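Local coordinates for protein galactokinase (Bifidobacterium longum subsp. infantis ATCC 15697 = JCM 1222 = DSM 20088, PDB 6TEQ) that binds galactose and 2-deoxy-2-fluoro-galactose and, as a GHMP-family galactokinase, probably phosphorylates the sugar with ATP, at residues Glu200-Leu205 and Val218-Phe223; Asp226-Glu231 and Arg315-Gly320; Arg311-Ala316 and Arg327-Ser332; Val169-Ala174 and Ala194-Thr199; Ile58-Arg63 and Arg402-Phe407. All coordinates share one frame; numbering follows the deposited sequence.

Interaction 1. Residues Glu200-Leu205 and Val218-Phe223; sequences EGHALL and VSQQEF
Gln221 O is held from strand 202-207 by two donors: Ala203 N gives it a hydrogen bond of 2.8 Å in the carbonyl plane, and His202 CA makes a CA-H...O contact with it at 3.0 Å. The return bond, Gln221 N to Ala203 O, is nearly straight (177° at the hydrogen), so Ala203 and Gln221 form a hydrogen-bonded antiparallel pair. Leu205 and Ser219 make the next such pair, its second bond weak, and Phe223 N closes the other end on Gly201 O. His202 ND1 donates in the ring plane to Glu200 O at 2.8 Å, which fixes the ring's rotation. Replacing His202 by alanine removes the ring, and Glu200 O would probably lose its imidazole donor while Gln220 CB lost part of its cover. Leu204 CD1 packs on Val218 CG1 at 3.6 Å. Gln220 folds back at chi2 (-69°), bringing NE2 against Leu204 CD1; this amide is bound to Thr199 OG1 and Arg197 O, while a water bound to OE1 also reaches His202 O, weakly. Backbone bonds thus set the register of this antiparallel strand pair, and the amide and imidazole tie it to the turn leading in.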
# COMPACT_ATOMS: atom_id res chain seq x y z
N GLU A 200 14.13 2.08 6.55
CA GLU A 200 14.84 3.04 5.68
C GLU A 200 15.95 2.32 4.90
O GLU A 200 16.63 1.45 5.45
CB GLU A 200 15.44 4.17 6.50
CG GLU A 200 16.07 5.25 5.64
CD GLU A 200 17.49 5.01 5.12
OE1 GLU A 200 18.25 4.23 5.78
OE2 GLU A 200 17.83 5.58 4.03
N GLY A 201 16.03 2.61 3.61
CA GLY A 201 17.02 2.01 2.70
C GLY A 201 16.76 0.55 2.34
O GLY A 201 17.68 -0.06 1.75
N HIS A 202 15.62 -0.03 2.69
CA HIS A 202 15.31 -1.44 2.42
C HIS A 202 13.90 -1.58 1.86
O HIS A 202 13.03 -0.76 2.21
CB HIS A 202 15.43 -2.25 3.71
CG HIS A 202 16.80 -2.29 4.24
ND1 HIS A 202 17.38 -1.22 4.88
CD2 HIS A 202 17.73 -3.27 4.17
CE1 HIS A 202 18.60 -1.57 5.25
NE2 HIS A 202 18.87 -2.82 4.80
N ALA A 203 13.71 -2.63 1.06
CA ALA A 203 12.41 -3.14 0.66
C ALA A 203 12.04 -4.31 1.57
O ALA A 203 12.95 -5.01 2.01
CB ALA A 203 12.49 -3.48 -0.82
N LEU A 204 10.77 -4.49 1.77
CA LEU A 204 10.26 -5.50 2.65
C LEU A 204 9.86 -6.74 1.83
O LEU A 204 8.82 -6.73 1.08
CB LEU A 204 9.07 -4.93 3.39
CG LEU A 204 8.50 -5.87 4.45
CD1 LEU A 204 9.38 -5.85 5.67
CD2 LEU A 204 7.08 -5.48 4.82
N LEU A 205 10.70 -7.78 1.76
CA LEU A 205 10.26 -9.02 1.04
C LEU A 205 9.30 -9.76 1.98
O LEU A 205 9.71 -10.35 2.99
CB LEU A 205 11.49 -9.86 0.70
CG LEU A 205 11.20 -11.19 0.07
CD1 LEU A 205 10.34 -11.08 -1.19
CD2 LEU A 205 12.49 -11.92 -0.19
N VAL A 218 9.03 -11.83 6.93
CA VAL A 218 9.71 -10.70 6.29
C VAL A 218 11.21 -10.88 6.24
O VAL A 218 11.81 -11.43 7.14
CB VAL A 218 9.37 -9.37 6.95
CG1 VAL A 218 7.94 -8.99 6.75
CG2 VAL A 218 9.85 -9.20 8.36
N SER A 219 11.79 -10.17 5.29
CA SER A 219 13.22 -10.18 4.96
C SER A 219 13.60 -8.80 4.40
O SER A 219 13.15 -8.48 3.27
CB SER A 219 13.52 -11.30 4.02
OG SER A 219 14.81 -11.13 3.48
N GLN A 220 14.36 -8.01 5.15
CA GLN A 220 14.69 -6.64 4.72
C GLN A 220 15.73 -6.75 3.60
O GLN A 220 16.82 -7.33 3.83
CB GLN A 220 15.23 -5.82 5.87
CG GLN A 220 14.23 -5.64 7.00
CD GLN A 220 13.04 -4.79 6.72
OE1 GLN A 220 13.09 -4.01 5.79
NE2 GLN A 220 12.00 -4.89 7.56
N GLN A 221 15.40 -6.26 2.40
CA GLN A 221 16.27 -6.37 1.23
C GLN A 221 16.87 -4.98 0.98
O GLN A 221 16.14 -3.97 1.00
CB GLN A 221 15.46 -6.82 0.03
CG GLN A 221 14.95 -8.23 0.15
CD GLN A 221 16.11 -9.18 0.15
OE1 GLN A 221 17.09 -9.01 -0.58
NE2 GLN A 221 15.95 -10.29 0.87
N GLU A 222 18.16 -4.94 0.77
CA GLU A 222 18.88 -3.69 0.43
C GLU A 222 18.12 -3.02 -0.72
O GLU A 222 17.79 -3.72 -1.71
CB GLU A 222 20.34 -4.00 0.08
CG GLU A 222 21.20 -4.48 1.26
CD GLU A 222 21.73 -3.35 2.13
OE1 GLU A 222 21.26 -2.25 1.92
OE2 GLU A 222 22.63 -3.58 3.00
N PHE A 223 17.83 -1.73 -0.60
CA PHE A 223 17.21 -0.97 -1.69
C PHE A 223 17.78 0.44 -1.67
O PHE A 223 17.07 1.40 -1.35
CB PHE A 223 15.68 -1.04 -1.65
CG PHE A 223 15.09 -0.61 -2.96
CD1 PHE A 223 15.22 -1.38 -4.09
CD2 PHE A 223 14.42 0.61 -3.06
CE1 PHE A 223 14.67 -0.95 -5.29
CE2 PHE A 223 13.88 1.02 -4.25
CZ PHE A 223 14.05 0.27 -5.36
O HOH W 1 11.59 -2.28 4.16

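Interaction 2. Residues Asp226-Glu231 and Arg315-Gly320; sequences DKYNLE and RAFAQG
The ring of Tyr228 presents its edge to the face of Phe317 in an offset edge-to-face pair, centroids 5.2 Å apart and planes at 80°. Over one face of the tyrosine ring lies CG of its own neighbour Lys227, 4.0 Å above the centre, and two waters sit in the ring plane at the hydroxyl. Closest between the two rings are Tyr228 CE2 and Phe317 CE2, at 3.6 Å. With CG opposite the carbonyl carbon (chi1 -52°), Tyr228 reaches across to the end of helix 294-318, where its CE1 comes within 3.5 Å of Gly320 CA. That glycine has positive phi and closes a Schellman motif, its N bonding back to Phe317 O at 3.0 Å; a CB there would press on the tyrosine ring. One of the waters links Tyr228 OH to Phe317 O, so the hydroxyl reaches that carbonyl of the last turn through solvent; a similar link to Ala318 O is doubtful. Leu230 comes from the opposite direction and sets CD1 4.0 Å from Phe317 CE1. The contact thus joins the turn before strand 230-236 to the C-terminal end of helix 294-318. Ile322, at the start of helix 322-338, touches Tyr228, Leu230 and Phe317 alike, while Phe223, just after strand 218-222, meets the Phe317 ring.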
# COMPACT_ATOMS: atom_id res chain seq x y z
N ASP A 226 20.90 5.08 -4.40
CA ASP A 226 22.13 5.92 -4.57
C ASP A 226 23.32 5.03 -4.92
O ASP A 226 24.18 5.46 -5.71
CB ASP A 226 22.44 6.69 -3.29
CG ASP A 226 21.41 7.76 -2.91
OD1 ASP A 226 20.67 8.23 -3.75
OD2 ASP A 226 21.38 8.10 -1.73
N LYS A 227 23.32 3.77 -4.42
CA LYS A 227 24.45 2.84 -4.66
C LYS A 227 24.58 2.63 -6.18
O LYS A 227 25.68 2.37 -6.66
CB LYS A 227 24.18 1.51 -3.93
CG LYS A 227 25.23 0.44 -4.11
CD LYS A 227 24.91 -0.84 -3.39
CE LYS A 227 25.98 -1.88 -3.69
NZ LYS A 227 25.98 -2.96 -2.71
N TYR A 228 23.46 2.69 -6.92
CA TYR A 228 23.41 2.40 -8.36
C TYR A 228 23.11 3.67 -9.17
O TYR A 228 22.84 3.54 -10.37
CB TYR A 228 22.43 1.30 -8.65
CG TYR A 228 22.68 0.08 -7.79
CD1 TYR A 228 23.70 -0.78 -8.09
CD2 TYR A 228 21.84 -0.28 -6.77
CE1 TYR A 228 23.98 -1.87 -7.28
CE2 TYR A 228 22.04 -1.43 -6.02
CZ TYR A 228 23.14 -2.23 -6.26
OH TYR A 228 23.41 -3.33 -5.51
N ASN A 229 23.24 4.85 -8.56
CA ASN A 229 22.96 6.10 -9.29
C ASN A 229 21.58 6.04 -9.95
O ASN A 229 21.45 6.46 -11.09
CB ASN A 229 24.06 6.44 -10.29
CG ASN A 229 25.38 6.70 -9.59
OD1 ASN A 229 25.40 7.05 -8.42
ND2 ASN A 229 26.49 6.53 -10.29
N LEU A 230 20.58 5.65 -9.16
CA LEU A 230 19.21 5.53 -9.65
C LEU A 230 18.29 6.47 -8.90
O LEU A 230 18.62 7.01 -7.78
CB LEU A 230 18.66 4.11 -9.40
CG LEU A 230 19.41 2.95 -10.03
CD1 LEU A 230 18.82 1.61 -9.57
CD2 LEU A 230 19.37 3.12 -11.53
N GLU A 231 17.10 6.59 -9.45
CA GLU A 231 16.00 7.41 -8.90
C GLU A 231 14.72 6.61 -9.19
O GLU A 231 14.56 6.11 -10.32
CB GLU A 231 16.08 8.82 -9.51
CG GLU A 231 14.78 9.61 -9.53
CD GLU A 231 14.91 11.01 -10.13
OE1 GLU A 231 15.90 11.27 -10.88
OE2 GLU A 231 14.01 11.82 -9.89
N ARG A 315 16.89 -11.02 -6.50
CA ARG A 315 18.21 -11.49 -6.96
C ARG A 315 18.84 -10.43 -7.89
O ARG A 315 20.02 -10.04 -7.66
CB ARG A 315 18.05 -12.80 -7.70
CG ARG A 315 19.37 -13.26 -8.31
CD ARG A 315 19.15 -14.47 -9.15
NE ARG A 315 18.94 -15.62 -8.31
CZ ARG A 315 18.75 -16.85 -8.78
NH1 ARG A 315 18.76 -17.09 -10.10
NH2 ARG A 315 18.58 -17.82 -7.90
N ALA A 316 18.07 -9.89 -8.82
CA ALA A 316 18.61 -8.92 -9.81
C ALA A 316 19.13 -7.69 -9.09
O ALA A 316 20.20 -7.19 -9.38
CB ALA A 316 17.60 -8.54 -10.86
N PHE A 317 18.32 -7.15 -8.18
CA PHE A 317 18.73 -5.91 -7.52
C PHE A 317 19.96 -6.16 -6.65
O PHE A 317 20.87 -5.31 -6.61
CB PHE A 317 17.57 -5.27 -6.75
CG PHE A 317 17.72 -3.80 -6.60
CD1 PHE A 317 17.35 -2.95 -7.63
CD2 PHE A 317 18.31 -3.27 -5.47
CE1 PHE A 317 17.54 -1.58 -7.51
CE2 PHE A 317 18.55 -1.92 -5.36
CZ PHE A 317 18.19 -1.09 -6.39
N ALA A 318 20.01 -7.26 -5.89
CA ALA A 318 21.20 -7.60 -5.07
C ALA A 318 22.43 -7.77 -5.95
O ALA A 318 23.53 -7.46 -5.50
CB ALA A 318 20.89 -8.87 -4.30
N GLN A 319 22.27 -8.18 -7.19
CA GLN A 319 23.39 -8.35 -8.14
C GLN A 319 23.73 -7.04 -8.84
O GLN A 319 24.71 -7.02 -9.60
CB GLN A 319 23.08 -9.40 -9.16
CG GLN A 319 23.12 -10.79 -8.62
CD GLN A 319 22.81 -11.84 -9.65
OE1 GLN A 319 22.34 -11.53 -10.74
NE2 GLN A 319 22.94 -13.07 -9.22
N GLY A 320 22.96 -5.98 -8.59
CA GLY A 320 23.22 -4.70 -9.25
C GLY A 320 22.88 -4.76 -10.74
O GLY A 320 23.41 -3.91 -11.53
O HOH W 2 21.42 -3.97 -3.71
O HOH W 3 25.18 -5.03 -6.12

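Interaction 3. Residues Arg311-Ala316 and Arg327-Ser332; sequences RSFVRA and RLFNAS
An antiparallel pair of consecutive helices, 294-318 and 322-338, packs here through Phe313 and Ser312 on one side and Leu328 and Phe329 on the other. The axes of the two short segments run 161° apart in direction and approach to 10.1 Å. Leu328 pushes its two methyls against the facing helix: CD1 meets the backbone, 3.5 Å from Phe313 N, and CD2 the side chain, 3.6 Å from Ser312 CB. Ala316 CB borders the same leucine, 4.2 Å from CD1. The two phenylalanines meet differently. Their planes are only 10° from parallel, but the rings are slid so far apart that they barely overlap, with centroids 5.4 Å from each other; CE1 of Phe313 and CE1 of Phe329 come to 3.3 Å, a close carbon contact. Phe313 extends with CG opposite its backbone N (chi1 -174°), which carries the ring across the groove to Phe329, while Leu328 CB stands near the plane of the Phe313 ring at its edge. A serine in place of Phe313 would probably open a gap beside Phe329 and Leu328. Beyond the pair, Phe313 also touches Ile44, and Phe329 rests on Ile374 and Leu376. Such an apolar seam between two helices joined by a short turn is that of an antiparallel helical hairpin, here with Phe329 on strand 372-378 and Phe313 on Leu56 of strand 54-70.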
# COMPACT_ATOMS: atom_id res chain seq x y z
N ARG A 311 10.95 -13.09 -6.57
CA ARG A 311 12.25 -13.76 -6.31
C ARG A 311 13.29 -13.21 -7.30
O ARG A 311 14.37 -12.76 -6.86
CB ARG A 311 12.12 -15.28 -6.49
CG ARG A 311 11.06 -15.90 -5.59
CD ARG A 311 11.22 -17.41 -5.54
NE ARG A 311 10.01 -18.11 -5.06
CZ ARG A 311 9.77 -18.35 -3.81
NH1 ARG A 311 10.68 -18.00 -2.91
NH2 ARG A 311 8.65 -18.98 -3.46
N SER A 312 12.94 -13.19 -8.58
CA SER A 312 13.87 -12.74 -9.64
C SER A 312 14.38 -11.31 -9.37
O SER A 312 15.55 -11.03 -9.63
CB SER A 312 13.28 -12.86 -10.97
OG SER A 312 13.07 -14.26 -11.23
N PHE A 313 13.47 -10.44 -8.91
CA PHE A 313 13.83 -9.06 -8.68
C PHE A 313 14.81 -8.98 -7.51
O PHE A 313 15.72 -8.16 -7.56
CB PHE A 313 12.56 -8.23 -8.46
CG PHE A 313 12.87 -6.77 -8.36
CD1 PHE A 313 12.80 -5.93 -9.45
CD2 PHE A 313 13.21 -6.24 -7.15
CE1 PHE A 313 13.05 -4.58 -9.34
CE2 PHE A 313 13.52 -4.89 -7.06
CZ PHE A 313 13.45 -4.06 -8.15
N VAL A 314 14.49 -9.64 -6.39
CA VAL A 314 15.36 -9.61 -5.20
C VAL A 314 16.77 -10.02 -5.65
O VAL A 314 17.75 -9.40 -5.23
CB VAL A 314 14.74 -10.51 -4.12
CG1 VAL A 314 15.70 -10.85 -3.05
CG2 VAL A 314 13.47 -9.83 -3.55
N ARG A 315 16.89 -11.02 -6.50
CA ARG A 315 18.21 -11.49 -6.96
C ARG A 315 18.84 -10.43 -7.89
O ARG A 315 20.02 -10.04 -7.66
CB ARG A 315 18.05 -12.80 -7.70
CG ARG A 315 19.37 -13.26 -8.31
CD ARG A 315 19.15 -14.47 -9.15
NE ARG A 315 18.94 -15.62 -8.31
CZ ARG A 315 18.75 -16.85 -8.78
NH1 ARG A 315 18.76 -17.09 -10.10
NH2 ARG A 315 18.58 -17.82 -7.90
N ALA A 316 18.07 -9.89 -8.82
CA ALA A 316 18.61 -8.92 -9.81
C ALA A 316 19.13 -7.69 -9.09
O ALA A 316 20.20 -7.19 -9.38
CB ALA A 316 17.60 -8.54 -10.86
N ARG A 327 13.58 -5.02 -16.45
CA ARG A 327 12.78 -5.95 -17.30
C ARG A 327 11.70 -6.63 -16.44
O ARG A 327 10.62 -6.90 -16.90
CB ARG A 327 13.69 -6.97 -17.98
CG ARG A 327 14.55 -6.29 -19.03
CD ARG A 327 15.26 -7.30 -19.85
NE ARG A 327 16.26 -7.99 -19.13
CZ ARG A 327 17.57 -7.68 -19.17
NH1 ARG A 327 18.00 -6.60 -19.81
NH2 ARG A 327 18.39 -8.42 -18.48
N LEU A 328 12.04 -6.89 -15.19
CA LEU A 328 11.07 -7.56 -14.26
C LEU A 328 9.92 -6.58 -13.95
O LEU A 328 8.78 -7.00 -13.95
CB LEU A 328 11.81 -8.00 -13.01
CG LEU A 328 12.62 -9.27 -13.23
CD1 LEU A 328 13.76 -9.41 -12.25
CD2 LEU A 328 11.73 -10.49 -13.14
N PHE A 329 10.24 -5.32 -13.68
CA PHE A 329 9.19 -4.29 -13.59
C PHE A 329 8.29 -4.41 -14.82
O PHE A 329 7.05 -4.34 -14.71
CB PHE A 329 9.73 -2.88 -13.52
CG PHE A 329 10.04 -2.33 -12.16
CD1 PHE A 329 10.20 -3.13 -11.03
CD2 PHE A 329 10.01 -0.95 -12.01
CE1 PHE A 329 10.47 -2.57 -9.79
CE2 PHE A 329 10.35 -0.37 -10.79
CZ PHE A 329 10.51 -1.19 -9.68
N ASN A 330 8.91 -4.39 -16.00
CA ASN A 330 8.15 -4.32 -17.24
C ASN A 330 7.27 -5.56 -17.40
O ASN A 330 6.08 -5.40 -17.81
CB ASN A 330 9.08 -4.17 -18.44
CG ASN A 330 9.72 -2.80 -18.56
OD1 ASN A 330 9.17 -1.87 -17.98
ND2 ASN A 330 10.78 -2.73 -19.36
N ALA A 331 7.76 -6.73 -17.09
CA ALA A 331 6.96 -7.97 -17.24
C ALA A 331 5.81 -7.99 -16.21
O ALA A 331 4.74 -8.47 -16.49
CB ALA A 331 7.83 -9.17 -17.03
N SER A 332 6.04 -7.44 -15.04
CA SER A 332 4.98 -7.28 -14.02
C SER A 332 3.86 -6.41 -14.57
O SER A 332 2.68 -6.80 -14.47
CB SER A 332 5.56 -6.80 -12.70
OG SER A 332 4.53 -6.40 -11.82

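Interaction 4. Residues Val169-Ala174 and Ala194-Thr199; sequences VTLINA and ASMRCT
Ile172 and Met196 form the close-packed part of this contact, running alongside each other and pointing opposite ways; in the modelled conformer CG1 of Ile172 is 3.8 Å from SD of Met196. Ile172 CD1 turns to the neighbouring arginine and touches CD of Arg197 at 3.5 Å, the two side chains crossing at about a right angle. In that conformer Met196 bends at its last torsion (chi3 93°), which brings CE to within 4.2 Å of Leu171 CB; Cys147 and Leu151 of helix 141-156 also touch the methionine. The looser side is at partly exposed Val169, where CG2 sits 3.8 Å above the centre of the Arg197 guanidinium and covers one of its faces. The charged group is well occupied: NH2 makes a salt bridge to Asp165 and a hydrogen bond to Pro214 O, and NH1 is hydrogen-bonded to Asn193 and Asn217. Those bonds fix how the guanidinium is turned beneath the valine methyl, and the carboxylate of Asp165 probably balances its charge. No hydrogen bond joins the two segments. The contact is a mostly apolar one between helix 165-183 and the C-terminal part of helix 190-197, whose first turn carries Leu190 and Asp191 of the galactose pocket.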
# COMPACT_ATOMS: atom_id res chain seq x y z
N VAL A 169 2.39 -6.82 14.13
CA VAL A 169 1.45 -7.61 13.33
C VAL A 169 0.04 -7.59 13.95
O VAL A 169 -0.96 -7.63 13.23
CB VAL A 169 2.04 -9.02 13.11
CG1 VAL A 169 0.98 -9.94 12.51
CG2 VAL A 169 3.31 -8.91 12.24
N THR A 170 -0.05 -7.58 15.28
CA THR A 170 -1.38 -7.44 15.92
C THR A 170 -2.06 -6.15 15.45
O THR A 170 -3.26 -6.14 15.16
CB THR A 170 -1.20 -7.53 17.43
OG1 THR A 170 -0.80 -8.89 17.72
CG2 THR A 170 -2.48 -7.19 18.16
N LEU A 171 -1.31 -5.06 15.41
CA LEU A 171 -1.84 -3.72 15.02
C LEU A 171 -2.15 -3.68 13.53
O LEU A 171 -3.18 -3.17 13.17
CB LEU A 171 -0.81 -2.68 15.39
CG LEU A 171 -0.45 -2.64 16.87
CD1 LEU A 171 0.52 -1.57 17.16
CD2 LEU A 171 -1.63 -2.56 17.78
N ILE A 172 -1.28 -4.28 12.72
CA ILE A 172 -1.55 -4.54 11.29
C ILE A 172 -2.88 -5.24 11.11
O ILE A 172 -3.70 -4.82 10.24
CB ILE A 172 -0.39 -5.28 10.65
CG1 ILE A 172 0.80 -4.34 10.55
CG2 ILE A 172 -0.78 -5.81 9.31
CD1 ILE A 172 2.10 -5.09 10.34
N ASN A 173 -3.11 -6.30 11.85
CA ASN A 173 -4.34 -7.10 11.66
C ASN A 173 -5.55 -6.23 12.03
O ASN A 173 -6.58 -6.33 11.32
CB ASN A 173 -4.28 -8.39 12.45
CG ASN A 173 -3.35 -9.39 11.79
OD1 ASN A 173 -3.08 -9.27 10.57
ND2 ASN A 173 -2.95 -10.40 12.57
N ALA A 174 -5.44 -5.38 13.05
CA ALA A 174 -6.55 -4.48 13.43
C ALA A 174 -6.81 -3.49 12.29
O ALA A 174 -7.96 -3.14 12.01
CB ALA A 174 -6.23 -3.77 14.72
N ALA A 194 3.70 -2.96 4.91
CA ALA A 194 4.70 -1.95 4.46
C ALA A 194 4.73 -0.83 5.46
O ALA A 194 5.81 -0.44 5.92
CB ALA A 194 4.38 -1.45 3.09
N SER A 195 3.58 -0.27 5.80
CA SER A 195 3.51 0.99 6.55
C SER A 195 4.11 0.77 7.94
O SER A 195 4.69 1.69 8.52
CB SER A 195 2.04 1.45 6.62
OG SER A 195 1.95 2.74 7.15
N MET A 196 4.01 -0.44 8.49
CA MET A 196 4.41 -0.67 9.89
C MET A 196 5.68 -1.52 10.00
O MET A 196 6.19 -1.64 11.14
CB MET A 196 3.29 -1.30 10.72
CG MET A 196 2.12 -0.38 10.77
SD MET A 196 0.94 -0.87 12.03
CE MET A 196 1.56 0.13 13.39
N ARG A 197 6.24 -2.01 8.89
CA ARG A 197 7.38 -2.93 9.01
C ARG A 197 8.52 -2.63 8.05
O ARG A 197 9.63 -3.19 8.28
CB ARG A 197 6.94 -4.39 8.85
CG ARG A 197 5.89 -4.79 9.85
CD ARG A 197 5.38 -6.12 9.51
NE ARG A 197 6.33 -7.16 9.93
CZ ARG A 197 6.20 -8.43 9.71
NH1 ARG A 197 5.20 -8.88 8.94
NH2 ARG A 197 7.08 -9.26 10.26
N CYS A 198 8.35 -1.70 7.12
CA CYS A 198 9.47 -1.31 6.24
C CYS A 198 10.56 -0.64 7.06
O CYS A 198 10.26 -0.14 8.18
CB CYS A 198 9.01 -0.44 5.11
SG CYS A 198 8.13 -1.33 3.80
N THR A 199 11.76 -0.62 6.51
CA THR A 199 12.85 0.15 7.12
C THR A 199 13.52 1.05 6.07
O THR A 199 13.50 0.78 4.87
CB THR A 199 13.84 -0.78 7.81
OG1 THR A 199 14.46 -1.64 6.82
CG2 THR A 199 13.21 -1.64 8.88

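Interaction 5. Residues Ile58-Arg63 and Arg402-Phe407; sequences IALPHR and RALPAF
Residues 58-63, which turn a corner at Pro61, run past 402-407 with end-to-end directions of the touching parts 135° apart and no hydrogen bond between them, the nearest CA pair being Leu60 and Ala406 at 6.0 Å. His62 takes Leu404 over one face of its imidazole: Leu404 CD2 lies 3.7 Å from the ring centroid and 9° off the normal, a CH-pi contact. At the edge of the same ring, near its plane, Pro405 O comes to 3.2 Å from CE1, while NE2 is hydrogen-bonded to Ile7 O, which helps to set the ring's rotation. The strand bearing His62 belongs to the large mixed sheet and strand 402-404 to the five-stranded sheet of the other half, so these side chains bridge two sheets of the GHMP kinase fold. Phe407 has CG lodged between the backbone N and the carbonyl carbon (chi1 48°), which brings its ring back to Pro61, whose CG stands over the ring face, 4.2 Å from the centroid. Leu60 CD2 fills in against Ala406 CB at 3.6 Å, and Ile58 CD1 packs on the backbone carbon of Phe407. Pro405 O and Phe407 N are both buried without a hydrogen-bonding partner in the model.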
# COMPACT_ATOMS: atom_id res chain seq x y z
N ILE A 58 8.22 -0.74 -0.45
CA ILE A 58 8.97 0.27 0.33
C ILE A 58 7.97 1.22 0.93
O ILE A 58 6.86 1.43 0.34
CB ILE A 58 10.02 0.99 -0.51
CG1 ILE A 58 9.40 1.76 -1.67
CG2 ILE A 58 11.07 0.01 -0.97
CD1 ILE A 58 10.30 2.75 -2.32
N ALA A 59 8.36 1.81 2.04
CA ALA A 59 7.57 2.89 2.65
C ALA A 59 8.03 4.19 2.00
O ALA A 59 9.27 4.46 1.89
CB ALA A 59 7.79 2.92 4.12
N LEU A 60 7.09 5.03 1.60
CA LEU A 60 7.42 6.37 1.12
C LEU A 60 7.82 7.29 2.27
O LEU A 60 7.46 7.08 3.43
CB LEU A 60 6.23 6.94 0.36
CG LEU A 60 5.95 6.33 -1.00
CD1 LEU A 60 4.61 6.85 -1.45
CD2 LEU A 60 7.03 6.74 -1.99
N PRO A 61 8.50 8.42 1.99
CA PRO A 61 8.71 9.40 3.03
C PRO A 61 7.41 10.13 3.40
O PRO A 61 7.32 10.73 4.46
CB PRO A 61 9.64 10.38 2.36
CG PRO A 61 9.52 10.19 0.88
CD PRO A 61 9.15 8.75 0.71
N HIS A 62 6.44 10.07 2.52
CA HIS A 62 5.12 10.72 2.65
C HIS A 62 4.35 9.97 3.73
O HIS A 62 4.16 8.74 3.62
CB HIS A 62 4.32 10.66 1.36
CG HIS A 62 5.02 11.37 0.25
ND1 HIS A 62 6.15 10.84 -0.32
CD2 HIS A 62 4.78 12.57 -0.34
CE1 HIS A 62 6.61 11.70 -1.23
NE2 HIS A 62 5.76 12.75 -1.28
N ARG A 63 3.87 10.67 4.76
CA ARG A 63 3.22 10.10 5.93
C ARG A 63 1.89 10.79 6.20
O ARG A 63 1.72 12.01 5.84
CB ARG A 63 4.13 10.15 7.12
CG ARG A 63 5.43 9.34 6.93
CD ARG A 63 6.57 9.77 7.81
NE ARG A 63 6.54 9.30 9.20
CZ ARG A 63 6.87 8.09 9.63
NH1 ARG A 63 7.25 7.15 8.79
NH2 ARG A 63 6.87 7.84 10.93
N ARG A 402 0.72 14.06 -11.38
CA ARG A 402 1.67 14.70 -10.43
C ARG A 402 2.67 13.64 -10.03
O ARG A 402 2.33 12.44 -10.06
CB ARG A 402 0.93 15.31 -9.25
CG ARG A 402 0.17 14.30 -8.43
CD ARG A 402 -0.83 14.99 -7.48
NE ARG A 402 -1.67 14.01 -6.90
CZ ARG A 402 -2.71 14.29 -6.15
NH1 ARG A 402 -2.90 15.56 -5.79
NH2 ARG A 402 -3.48 13.31 -5.73
N ALA A 403 3.82 14.05 -9.59
CA ALA A 403 4.89 13.13 -9.24
C ALA A 403 5.26 13.32 -7.78
O ALA A 403 4.82 14.23 -7.13
CB ALA A 403 6.06 13.35 -10.18
N LEU A 404 5.98 12.35 -7.26
CA LEU A 404 6.42 12.39 -5.84
C LEU A 404 7.86 11.91 -5.84
O LEU A 404 8.15 10.91 -6.50
CB LEU A 404 5.62 11.38 -4.99
CG LEU A 404 4.15 11.52 -4.66
CD1 LEU A 404 3.35 11.18 -5.87
CD2 LEU A 404 3.83 10.50 -3.54
N PRO A 405 8.76 12.53 -5.04
CA PRO A 405 10.04 11.92 -4.75
C PRO A 405 9.80 10.62 -3.99
O PRO A 405 8.81 10.51 -3.25
CB PRO A 405 10.76 12.94 -3.89
CG PRO A 405 9.63 13.68 -3.23
CD PRO A 405 8.53 13.74 -4.27
N ALA A 406 10.72 9.70 -4.16
CA ALA A 406 10.53 8.36 -3.56
C ALA A 406 11.88 7.73 -3.27
O ALA A 406 12.74 7.70 -4.12
CB ALA A 406 9.64 7.49 -4.41
N PHE A 407 11.93 7.07 -2.15
CA PHE A 407 13.05 6.22 -1.73
C PHE A 407 12.49 5.38 -0.59
O PHE A 407 11.44 5.75 -0.03
CB PHE A 407 14.23 7.07 -1.32
CG PHE A 407 13.90 8.19 -0.37
CD1 PHE A 407 13.89 8.01 1.00
CD2 PHE A 407 13.65 9.46 -0.90
CE1 PHE A 407 13.58 9.09 1.83
CE2 PHE A 407 13.34 10.53 -0.07
CZ PHE A 407 13.30 10.34 1.30

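Along the chain interaction 4 closes first, then interaction 1, followed by interactions 2 and 3, which share Arg315 and Ala316 on helix 294-318; interaction 5 spans all of these, pairing residues 58-63 with 402-407. Interaction 1, its centre about 13 to 16 Å from the others, touches all four, through Phe223 on Phe317, Gln221 on Val314, Gln220 on Thr199 and Ala203 on Ile58. Strands 202-207 and 54-70 are neighbours in one sheet, and strands 230-236 and 402-404 in the other. Interactions 2 and 4 have centres about 26 Å apart. Side chains of interactions 1, 3, 4 and 5 come within about 6 to 9 Å of galactose-binding ones; interaction 2 lies away from the sites.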